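Local structure of N-isopropylammelide isopropylaminohydrolase (Burkholderia multivorans ATCC 17616, 6NBO) at residues A[234-237]-A[238-242]; A[199-202]-A[203-207]; A[263-266]-A[267-270]; A[187-190]-A[191-195]; A[288-291]-A[292-295]. The protein is a zinc-binding enzyme of the amidohydrolase family, built around a TIM-barrel domain. All coordinates share one frame; numbering follows the deposited sequence.

The five local contacts lie on helices of the barrel wall, apart from interaction 4, which occupies the loop leaving strand 184-188. There the side chain of L188 is about 8 Å from a zinc ion. Interaction 4 leads into interaction 2, whose A200 CB lies 3.5 Å from E194 CB. Interactions 2 and 1, with centres 12 Å apart, meet through F205, which packs its CD2 at 3.6 Å from M242 SD. L234 CD1 lies 3.8 Å from M269 CG, joining interactions 1 and 3. Interaction 3 reaches interaction 5 through L266 CD2 and C292 SG, 3.9 Å apart; interactions 4 and 5 remain about 17 Å apart at their nearest atoms.

Interaction 1 (A[234-237]-A[238-242]); sequences LQRT and AALGM
R236 and L240, one helical turn apart, form the main side-chain contact at the end of helix 223-239. L240 CG stands 4.2 Å above the guanidinium plane of R236, over its centre, and its CD2 covers the same face near NH1. On the arginine, CG leaves beside the carbonyl carbon (chi1 -152°), and the bend at chi2 (71°) carries the guanidinium to A239 and L240. There NH2 comes to 3.6 Å from A239 CB, at an oblique angle.

The backbone after this pair closes in a Schellman motif. M242 N donates to T237 O at 2.9 Å, with the donor in the carbonyl plane, while G241 N returns to A238 O at 3.0 Å. G241 makes the reversal possible with a positive phi of 59°. The regular bond from L240 N to R236 O, 3.0 Å, precedes the turn. T237 CG2 lies 4.1 Å from M242 CB, so an apolar contact spans the same turn as the T237–M242 backbone bond.

Further out, T237 OG1 is hydrogen-bonded to I233 O and Q235 NE2 to D231, while R236 NE makes a long, weak ion pair with D202 of helix 197-211. Helix 223-239 connects strand 215-219 to strand 246-250; F205 of helix 197-211 packs on R236, T237, L240 and M242, and R268 and M269 of helix 259-272 pack on L234.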
loop_
_atom_site.group_PDB
_atom_site.type_symbol
_atom_site.label_atom_id
_atom_site.label_comp_id
_atom_site.label_asym_id
_atom_site.label_seq_id
_atom_site.Cartn_x
_atom_site.Cartn_y
_atom_site.Cartn_z
ATOM N N LEU A 234 -6.384 3.647 -19.664
ATOM C CA LEU A 234 -6.338 2.254 -20.105
ATOM C C LEU A 234 -5.952 2.146 -21.580
ATOM O O LEU A 234 -5.238 1.216 -21.973
ATOM C CB LEU A 234 -7.692 1.584 -19.851
ATOM C CG LEU A 234 -8.129 1.509 -18.379
ATOM C CD1 LEU A 234 -9.518 0.914 -18.258
ATOM C CD2 LEU A 234 -7.131 0.705 -17.557
ATOM N N GLN A 235 -6.431 3.075 -22.414
ATOM C CA GLN A 235 -6.017 3.103 -23.818
ATOM C C GLN A 235 -4.505 3.210 -23.940
ATOM O O GLN A 235 -3.873 2.481 -24.715
ATOM C CB GLN A 235 -6.660 4.283 -24.541
ATOM C CG GLN A 235 -8.101 4.125 -24.910
ATOM C CD GLN A 235 -8.504 5.189 -25.916
ATOM O OE1 GLN A 235 -7.754 5.485 -26.845
ATOM N NE2 GLN A 235 -9.675 5.781 -25.724
ATOM N N ARG A 236 -3.913 4.148 -23.202
ATOM C CA ARG A 236 -2.473 4.344 -23.262
ATOM C C ARG A 236 -1.737 3.127 -22.709
ATOM O O ARG A 236 -0.719 2.697 -23.267
ATOM C CB ARG A 236 -2.099 5.612 -22.486
ATOM C CG ARG A 236 -0.844 6.293 -22.982
ATOM C CD ARG A 236 -1.087 6.959 -24.335
ATOM N NE ARG A 236 0.167 7.307 -24.998
ATOM C CZ ARG A 236 0.612 6.728 -26.110
ATOM N NH1 ARG A 236 1.768 7.107 -26.638
ATOM N NH2 ARG A 236 -0.103 5.779 -26.706
ATOM N N THR A 237 -2.249 2.557 -21.615
ATOM C CA THR A 237 -1.651 1.354 -21.034
ATOM C C THR A 237 -1.577 0.228 -22.057
ATOM O O THR A 237 -0.554 -0.457 -22.180
ATOM C CB THR A 237 -2.470 0.899 -19.825
ATOM O OG1 THR A 237 -2.524 1.949 -18.849
ATOM C CG2 THR A 237 -1.845 -0.346 -19.204
ATOM N N ALA A 238 -2.671 0.010 -22.783
ATOM C CA ALA A 238 -2.698 -1.032 -23.804
ATOM C C ALA A 238 -1.780 -0.684 -24.968
ATOM O O ALA A 238 -1.022 -1.535 -25.445
ATOM C CB ALA A 238 -4.128 -1.244 -24.297
ATOM N N ALA A 239 -1.837 0.565 -25.440
ATOM C CA ALA A 239 -1.051 0.954 -26.609
ATOM C C ALA A 239 0.446 0.782 -26.362
ATOM O O ALA A 239 1.188 0.360 -27.257
ATOM C CB ALA A 239 -1.379 2.396 -27.000
ATOM N N LEU A 240 0.910 1.085 -25.158
ATOM C CA LEU A 240 2.321 0.948 -24.817
ATOM C C LEU A 240 2.683 -0.435 -24.286
ATOM O O LEU A 240 3.835 -0.652 -23.896
ATOM C CB LEU A 240 2.717 2.014 -23.796
ATOM C CG LEU A 240 2.606 3.441 -24.333
ATOM C CD1 LEU A 240 2.905 4.457 -23.239
ATOM C CD2 LEU A 240 3.547 3.624 -25.517
ATOM N N GLY A 241 1.739 -1.371 -24.268
ATOM C CA GLY A 241 2.019 -2.689 -23.721
ATOM C C GLY A 241 2.466 -2.663 -22.275
ATOM O O GLY A 241 3.345 -3.440 -21.884
ATOM N N MET A 242 1.878 -1.790 -21.464
ATOM C CA MET A 242 2.300 -1.655 -20.069
ATOM C C MET A 242 1.493 -2.559 -19.143
ATOM O O MET A 242 0.922 -2.144 -18.135
ATOM C CB MET A 242 2.229 -0.199 -19.643
ATOM C CG MET A 242 3.306 0.626 -20.317
ATOM S SD MET A 242 3.487 2.254 -19.620
ATOM C CE MET A 242 4.176 1.857 -18.015
#

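Interaction 2 (A[199-202]-A[203-207]); sequences KAVD and VLFGI
V201 and F205, four residues apart on helix 197-211, lie side by side and point the same way. V201 CG1 touches the ring at CD1 (3.7 Å) and continues along it to CE1. Its first torsion explains the contact: at chi1 167° CG1 is turned away from its own N and lies beside the carbonyl carbon, on the side of the residues that follow. F205 has chi1 -86°, and its ring is set with V201 O at the edge and in the ring plane, 3.3 Å from CD1. F205 N also donates to V201 O in the regular helical bond, and that oxygen is therefore engaged both by the backbone and by the rim of the ring.

V203 and L204 pack on the carbonyls of the preceding turn. V203 CG2, which lies beside its backbone N, is brought in this way to 3.2 Å from K199 O, the acceptor of V203 N, and it also meets K199 CG at 4.2 Å. K199 runs extended, and the part of it that meets V203 is CG. L204 CG lies 3.5 Å from A200 O, while L204 N donates almost straight to that oxygen (173°).

One flank of the helix faces inward, with L204 on L185 and L217 of strands 184-188 and 215-219; V201 reaches I233 of helix 223-239. Strand 184-188, helix 197-211 and strand 215-219 form a beta-alpha-beta unit, as in the TIM barrel, with the helix on the outside.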
loop_
_atom_site.group_PDB
_atom_site.type_symbol
_atom_site.label_atom_id
_atom_site.label_comp_id
_atom_site.label_asym_id
_atom_site.label_seq_id
_atom_site.Cartn_x
_atom_site.Cartn_y
_atom_site.Cartn_z
ATOM N N LYS A 199 -3.184 15.566 -22.990
ATOM C CA LYS A 199 -1.808 16.001 -22.798
ATOM C C LYS A 199 -1.246 15.468 -21.488
ATOM O O LYS A 199 -0.101 15.008 -21.436
ATOM C CB LYS A 199 -1.723 17.524 -22.840
ATOM C CG LYS A 199 -0.291 18.040 -22.785
ATOM C CD LYS A 199 -0.232 19.542 -23.006
ATOM C CE LYS A 199 1.181 20.076 -22.759
ATOM N NZ LYS A 199 1.204 21.563 -22.652
ATOM N N ALA A 200 -2.050 15.485 -20.423
ATOM C CA ALA A 200 -1.566 15.001 -19.134
ATOM C C ALA A 200 -1.211 13.516 -19.199
ATOM O O ALA A 200 -0.139 13.101 -18.746
ATOM C CB ALA A 200 -2.611 15.264 -18.048
ATOM N N VAL A 201 -2.089 12.700 -19.778
ATOM C CA VAL A 201 -1.804 11.272 -19.841
ATOM C C VAL A 201 -0.581 11.009 -20.713
ATOM O O VAL A 201 0.263 10.165 -20.385
ATOM C CB VAL A 201 -3.047 10.511 -20.335
ATOM C CG1 VAL A 201 -2.696 9.089 -20.703
ATOM C CG2 VAL A 201 -4.129 10.540 -19.258
ATOM N N ASP A 202 -0.460 11.719 -21.830
ATOM C CA ASP A 202 0.688 11.511 -22.704
ATOM C C ASP A 202 1.987 11.948 -22.026
ATOM O O ASP A 202 3.015 11.272 -22.152
ATOM C CB ASP A 202 0.482 12.255 -24.021
ATOM C CG ASP A 202 -0.595 11.618 -24.913
ATOM O OD1 ASP A 202 -1.062 10.488 -24.636
ATOM O OD2 ASP A 202 -0.977 12.267 -25.901
ATOM N N VAL A 203 1.968 13.058 -21.286
ATOM C CA VAL A 203 3.189 13.511 -20.613
ATOM C C VAL A 203 3.633 12.490 -19.567
ATOM O O VAL A 203 4.800 12.081 -19.523
ATOM C CB VAL A 203 2.983 14.905 -19.993
ATOM C CG1 VAL A 203 4.083 15.212 -18.971
ATOM C CG2 VAL A 203 2.963 15.988 -21.084
ATOM N N LEU A 204 2.704 12.051 -18.722
ATOM C CA LEU A 204 3.048 11.105 -17.665
ATOM C C LEU A 204 3.519 9.769 -18.237
ATOM O O LEU A 204 4.540 9.223 -17.804
ATOM C CB LEU A 204 1.843 10.903 -16.752
ATOM C CG LEU A 204 1.480 12.071 -15.842
ATOM C CD1 LEU A 204 0.150 11.780 -15.146
ATOM C CD2 LEU A 204 2.599 12.310 -14.829
ATOM N N PHE A 205 2.778 9.203 -19.197
ATOM C CA PHE A 205 3.225 7.927 -19.754
ATOM C C PHE A 205 4.556 8.073 -20.482
ATOM O O PHE A 205 5.365 7.137 -20.488
ATOM C CB PHE A 205 2.158 7.322 -20.679
ATOM C CG PHE A 205 1.140 6.496 -19.942
ATOM C CD1 PHE A 205 0.072 7.102 -19.296
ATOM C CD2 PHE A 205 1.282 5.115 -19.846
ATOM C CE1 PHE A 205 -0.860 6.342 -18.587
ATOM C CE2 PHE A 205 0.359 4.351 -19.154
ATOM C CZ PHE A 205 -0.714 4.962 -18.517
ATOM N N GLY A 206 4.806 9.234 -21.094
ATOM C CA GLY A 206 6.088 9.446 -21.744
ATOM C C GLY A 206 7.236 9.392 -20.756
ATOM O O GLY A 206 8.265 8.760 -21.012
ATOM N N ILE A 207 7.070 10.035 -19.604
ATOM C CA ILE A 207 8.133 10.033 -18.602
ATOM C C ILE A 207 8.369 8.621 -18.087
ATOM O O ILE A 207 9.510 8.155 -18.015
ATOM C CB ILE A 207 7.798 11.000 -17.455
ATOM C CG1 ILE A 207 7.706 12.435 -17.980
ATOM C CG2 ILE A 207 8.847 10.881 -16.317
ATOM C CD1 ILE A 207 7.092 13.404 -16.971
#

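Interaction 3 (A[263-266]-A[267-270]); sequences DALL and ARMA
M269 folds back over the carbonyl groups of L265 and L266, one turn earlier on helix 259-272. Its CB is 3.6 Å from L266 O. CG then comes to 3.2 Å from L265 O, the oxygen that accepts the bond from M269 N (3.0 Å, in the carbonyl plane). With chi1 at -59°, CG sits beside the backbone N, which keeps the chain on the preceding turn. SD follows, 3.8 Å from L265 O and 4.1 Å from L266 CD2, where the sulfur and the leucine methyl form an apolar contact. Outside its own helix the side chain packs on V274 and V297 in neighbouring loops and on L234 of helix 223-239.

R268, beside it, runs its aliphatic part over A264 O, with CG 3.4 Å from that oxygen, and carries NH1 to 4.0 Å from L265 CD2 at an oblique angle. NH1 is held by a salt bridge with D231 of helix 223-239, so the guanidinium works between helices while its stem stays on its own.

L265, M269 and the R268–D231 salt bridge join the helix to 223-239, and L266 joins it to 289-295, as adjacent outer helices pack in a TIM barrel.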
loop_
_atom_site.group_PDB
_atom_site.type_symbol
_atom_site.label_atom_id
_atom_site.label_comp_id
_atom_site.label_asym_id
_atom_site.label_seq_id
_atom_site.Cartn_x
_atom_site.Cartn_y
_atom_site.Cartn_z
ATOM N N ASP A 263 -18.615 -2.579 -15.270
ATOM C CA ASP A 263 -18.013 -3.886 -15.509
ATOM C C ASP A 263 -17.217 -3.914 -16.808
ATOM O O ASP A 263 -16.265 -4.692 -16.928
ATOM C CB ASP A 263 -19.091 -4.974 -15.513
ATOM C CG ASP A 263 -19.712 -5.189 -14.140
ATOM O OD1 ASP A 263 -19.119 -4.748 -13.129
ATOM O OD2 ASP A 263 -20.794 -5.796 -14.069
ATOM N N ALA A 264 -17.588 -3.087 -17.790
ATOM C CA ALA A 264 -16.787 -2.998 -19.011
ATOM C C ALA A 264 -15.417 -2.393 -18.722
ATOM O O ALA A 264 -14.402 -2.841 -19.274
ATOM C CB ALA A 264 -17.529 -2.186 -20.079
ATOM N N LEU A 265 -15.364 -1.381 -17.854
ATOM C CA LEU A 265 -14.070 -0.827 -17.481
ATOM C C LEU A 265 -13.274 -1.829 -16.659
ATOM O O LEU A 265 -12.072 -2.009 -16.877
ATOM C CB LEU A 265 -14.255 0.478 -16.703
ATOM C CG LEU A 265 -14.699 1.697 -17.507
ATOM C CD1 LEU A 265 -15.142 2.779 -16.552
ATOM C CD2 LEU A 265 -13.552 2.191 -18.370
ATOM N N LEU A 266 -13.932 -2.495 -15.713
ATOM C CA LEU A 266 -13.232 -3.476 -14.895
ATOM C C LEU A 266 -12.698 -4.617 -15.748
ATOM O O LEU A 266 -11.608 -5.135 -15.487
ATOM C CB LEU A 266 -14.164 -4.014 -13.815
ATOM C CG LEU A 266 -14.551 -3.065 -12.689
ATOM C CD1 LEU A 266 -15.607 -3.761 -11.829
ATOM C CD2 LEU A 266 -13.324 -2.675 -11.860
ATOM N N ALA A 267 -13.459 -5.030 -16.768
ATOM C CA ALA A 267 -12.984 -6.087 -17.656
ATOM C C ALA A 267 -11.687 -5.675 -18.336
ATOM O O ALA A 267 -10.746 -6.469 -18.426
ATOM C CB ALA A 267 -14.053 -6.436 -18.696
ATOM N N ARG A 268 -11.603 -4.415 -18.775
ATOM C CA ARG A 268 -10.386 -3.927 -19.411
ATOM C C ARG A 268 -9.233 -3.882 -18.427
ATOM O O ARG A 268 -8.104 -4.257 -18.769
ATOM C CB ARG A 268 -10.627 -2.544 -20.013
ATOM C CG ARG A 268 -11.585 -2.584 -21.194
ATOM C CD ARG A 268 -12.050 -1.192 -21.566
ATOM N NE ARG A 268 -10.948 -0.361 -22.040
ATOM C CZ ARG A 268 -11.057 0.939 -22.267
ATOM N NH1 ARG A 268 -12.214 1.539 -22.051
ATOM N NH2 ARG A 268 -10.010 1.631 -22.697
ATOM N N MET A 269 -9.495 -3.413 -17.200
ATOM C CA MET A 269 -8.456 -3.408 -16.181
ATOM C C MET A 269 -7.943 -4.816 -15.900
ATOM O O MET A 269 -6.732 -5.029 -15.781
ATOM C CB MET A 269 -8.991 -2.751 -14.903
ATOM C CG MET A 269 -9.454 -1.313 -15.148
ATOM S SD MET A 269 -10.388 -0.643 -13.772
ATOM C CE MET A 269 -9.131 -0.725 -12.529
ATOM N N ALA A 270 -8.844 -5.795 -15.794
ATOM C CA ALA A 270 -8.400 -7.161 -15.548
ATOM C C ALA A 270 -7.491 -7.644 -16.675
ATOM O O ALA A 270 -6.420 -8.213 -16.431
ATOM C CB ALA A 270 -9.606 -8.089 -15.403
#

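Interaction 4 (A[187-190]-A[191-195]); sequences GLDP and CAIEG
The loop leaving strand 184-188 at its C-terminal end belongs to the TIM-barrel rim that carries the metal centre, and in it L188 and D189 pack on I193. G187 and D189 share backbone hydrogen bonds with the zinc ligand H218, and the L188 side chain touches it, so the segment probably helps hold that ligand in position.

D189 O closes the turn by accepting twice, from I193 N at 3.0 Å and from E194 N at 3.2 Å, the latter nearly straight (165°). Residues 191-194 have helical backbone angles without the regular helix bonds; in place of a regular ladder, D189 O takes two N-H groups.

I193 crosses L188 obliquely, with I193 CG1 meeting L188 CD1 and I193 CG2 meeting L188 CD2, each at 3.9 Å. L188 takes the crowded position for its CG (chi1 75°), between its backbone N and its carbonyl carbon, which brings both methyls to I193. The D189 side chain lies across I193 CG1 through its CB, 3.7 Å away, while OD1 is fixed by H220 N.

E194 bends at chi2 (-71°) and is gripped outside the loop by backbone N-H groups of V164 and L165. Its OE2 also accepts at 2.7 Å from a water, and that water in turn accepts from L188 N at 2.8 Å.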
loop_
_atom_site.group_PDB
_atom_site.type_symbol
_atom_site.label_atom_id
_atom_site.label_comp_id
_atom_site.label_asym_id
_atom_site.label_seq_id
_atom_site.Cartn_x
_atom_site.Cartn_y
_atom_site.Cartn_z
ATOM N N GLY A 187 0.546 10.698 -10.354
ATOM C CA GLY A 187 -0.205 11.711 -11.078
ATOM C C GLY A 187 -1.637 11.692 -10.607
ATOM O O GLY A 187 -2.029 10.862 -9.783
ATOM N N LEU A 188 -2.429 12.630 -11.135
ATOM C CA LEU A 188 -3.806 12.695 -10.668
ATOM C C LEU A 188 -4.695 13.360 -11.709
ATOM O O LEU A 188 -4.232 14.126 -12.557
ATOM C CB LEU A 188 -3.924 13.432 -9.331
ATOM C CG LEU A 188 -3.802 14.956 -9.233
ATOM C CD1 LEU A 188 -4.102 15.404 -7.799
ATOM C CD2 LEU A 188 -2.415 15.435 -9.663
ATOM N N ASP A 189 -5.989 13.020 -11.631
ATOM C CA ASP A 189 -7.128 13.713 -12.234
ATOM C C ASP A 189 -6.789 14.463 -13.517
ATOM O O ASP A 189 -6.687 15.702 -13.527
ATOM C CB ASP A 189 -7.731 14.642 -11.192
ATOM C CG ASP A 189 -8.107 13.894 -9.918
ATOM O OD1 ASP A 189 -8.267 12.653 -9.982
ATOM O OD2 ASP A 189 -8.244 14.535 -8.860
ATOM N N PRO A 190 -6.658 13.735 -14.628
ATOM C CA PRO A 190 -6.252 14.372 -15.890
ATOM C C PRO A 190 -7.217 15.448 -16.355
ATOM O O PRO A 190 -6.798 16.385 -17.044
ATOM C CB PRO A 190 -6.206 13.189 -16.874
ATOM C CG PRO A 190 -6.002 11.976 -15.993
ATOM C CD PRO A 190 -6.796 12.274 -14.754
ATOM N N CYS A 191 -8.497 15.352 -15.995
ATOM C CA CYS A 191 -9.449 16.413 -16.314
ATOM C C CYS A 191 -9.506 17.476 -15.219
ATOM O O CYS A 191 -9.279 18.660 -15.481
ATOM C CB CYS A 191 -10.854 15.835 -16.536
ATOM S SG CYS A 191 -11.076 14.931 -18.078
ATOM N N ALA A 192 -9.829 17.066 -13.993
ATOM C CA ALA A 192 -10.184 18.035 -12.955
ATOM C C ALA A 192 -8.980 18.850 -12.501
ATOM O O ALA A 192 -9.112 20.037 -12.176
ATOM C CB ALA A 192 -10.812 17.317 -11.760
ATOM N N ILE A 193 -7.809 18.238 -12.437
ATOM C CA ILE A 193 -6.602 18.930 -11.991
ATOM C C ILE A 193 -5.778 19.426 -13.171
ATOM O O ILE A 193 -5.436 20.603 -13.244
ATOM C CB ILE A 193 -5.774 18.016 -11.061
ATOM C CG1 ILE A 193 -6.517 17.790 -9.739
ATOM C CG2 ILE A 193 -4.383 18.625 -10.808
ATOM C CD1 ILE A 193 -6.601 19.021 -8.864
ATOM N N GLU A 194 -5.478 18.553 -14.134
ATOM C CA GLU A 194 -4.569 18.951 -15.209
ATOM C C GLU A 194 -5.230 19.826 -16.273
ATOM O O GLU A 194 -4.528 20.592 -16.939
ATOM C CB GLU A 194 -3.952 17.715 -15.863
ATOM C CG GLU A 194 -3.144 16.841 -14.875
ATOM C CD GLU A 194 -1.840 17.500 -14.430
ATOM O OE1 GLU A 194 -1.487 18.574 -14.957
ATOM O OE2 GLU A 194 -1.166 16.933 -13.548
ATOM N N GLY A 195 -6.549 19.716 -16.463
ATOM C CA GLY A 195 -7.285 20.541 -17.409
ATOM C C GLY A 195 -7.187 20.111 -18.861
ATOM O O GLY A 195 -8.031 20.504 -19.675
HETATM O O HOH W 1 -1.401 14.289 -13.209
#

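Interaction 5 (A[288-291]-A[292-295]); sequences SVLA and CRAA
S288 and C292 form the tight part of this contact, at the start of helix 289-295. C292 N donates to S288 O at 3.0 Å and almost straight (174°), while C292 SG stands 3.3 Å from the same oxygen. S288 is the N-cap: its OG is trans to N (chi1 164°), which points it at A291 N, and it accepts from that group at 3.0 Å. One residue thus binds the first turn twice, through its hydroxyl oxygen and its carbonyl. L266 of helix 259-272 covers C292 and A295, which closes this side against the neighbouring helix.

Towards solvent, where L290 and R293 are exposed, the packing is sparser. Between these two the L290 methyl CD2 lies a loose 4.3 Å from CD in the R293 chain. From CG to NE the arginine is extended, and it leads away from the first turn to a salt bridge between NH1 and E342 of helix 334-342.

A short, serine-capped helix with one buried flank, linking strands 275-278 and 299-301, fits the beta-alpha-beta repeat of the TIM barrel.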
loop_
_atom_site.group_PDB
_atom_site.type_symbol
_atom_site.label_atom_id
_atom_site.label_comp_id
_atom_site.label_asym_id
_atom_site.label_seq_id
_atom_site.Cartn_x
_atom_site.Cartn_y
_atom_site.Cartn_z
ATOM N N SER A 288 -16.721 -1.304 -5.595
ATOM C CA SER A 288 -17.111 -2.498 -4.860
ATOM C C SER A 288 -15.976 -3.513 -4.919
ATOM O O SER A 288 -15.537 -3.903 -6.008
ATOM C CB SER A 288 -18.393 -3.076 -5.451
ATOM O OG SER A 288 -18.601 -4.407 -5.015
ATOM N N VAL A 289 -15.482 -3.926 -3.749
ATOM C CA VAL A 289 -14.442 -4.951 -3.719
ATOM C C VAL A 289 -14.923 -6.226 -4.402
ATOM O O VAL A 289 -14.193 -6.838 -5.195
ATOM C CB VAL A 289 -13.997 -5.207 -2.267
ATOM C CG1 VAL A 289 -13.123 -6.429 -2.192
ATOM C CG2 VAL A 289 -13.251 -3.990 -1.738
ATOM N N LEU A 290 -16.170 -6.633 -4.140
ATOM C CA LEU A 290 -16.672 -7.854 -4.768
ATOM C C LEU A 290 -16.875 -7.696 -6.274
ATOM O O LEU A 290 -16.704 -8.665 -7.019
ATOM C CB LEU A 290 -17.974 -8.296 -4.093
ATOM C CG LEU A 290 -17.759 -8.712 -2.632
ATOM C CD1 LEU A 290 -19.029 -9.288 -2.044
ATOM C CD2 LEU A 290 -16.619 -9.713 -2.524
ATOM N N ALA A 291 -17.251 -6.506 -6.750
ATOM C CA ALA A 291 -17.363 -6.321 -8.198
ATOM C C ALA A 291 -16.000 -6.402 -8.872
ATOM O O ALA A 291 -15.863 -7.017 -9.939
ATOM C CB ALA A 291 -18.042 -4.990 -8.527
ATOM N N CYS A 292 -14.980 -5.773 -8.280
ATOM C CA CYS A 292 -13.624 -5.922 -8.799
ATOM C C CYS A 292 -13.214 -7.388 -8.833
ATOM O O CYS A 292 -12.730 -7.888 -9.856
ATOM C CB CYS A 292 -12.643 -5.115 -7.946
ATOM S SG CYS A 292 -12.957 -3.356 -7.999
ATOM N N ARG A 293 -13.415 -8.088 -7.718
ATOM C CA ARG A 293 -13.030 -9.492 -7.620
ATOM C C ARG A 293 -13.725 -10.326 -8.686
ATOM O O ARG A 293 -13.092 -11.145 -9.363
ATOM C CB ARG A 293 -13.371 -10.007 -6.222
ATOM C CG ARG A 293 -13.055 -11.466 -5.970
ATOM C CD ARG A 293 -13.508 -11.879 -4.562
ATOM N NE ARG A 293 -12.907 -13.140 -4.132
ATOM C CZ ARG A 293 -11.666 -13.249 -3.661
ATOM N NH1 ARG A 293 -10.888 -12.172 -3.563
ATOM N NH2 ARG A 293 -11.196 -14.437 -3.292
ATOM N N ALA A 294 -15.029 -10.112 -8.864
ATOM C CA ALA A 294 -15.779 -10.878 -9.853
ATOM C C ALA A 294 -15.282 -10.599 -11.260
ATOM O O ALA A 294 -15.339 -11.479 -12.124
ATOM C CB ALA A 294 -17.271 -10.562 -9.733
ATOM N N ALA A 295 -14.783 -9.392 -11.513
ATOM C CA ALA A 295 -14.270 -9.055 -12.835
ATOM C C ALA A 295 -12.824 -9.473 -13.024
ATOM O O ALA A 295 -12.303 -9.352 -14.135
ATOM C CB ALA A 295 -14.405 -7.546 -13.097
#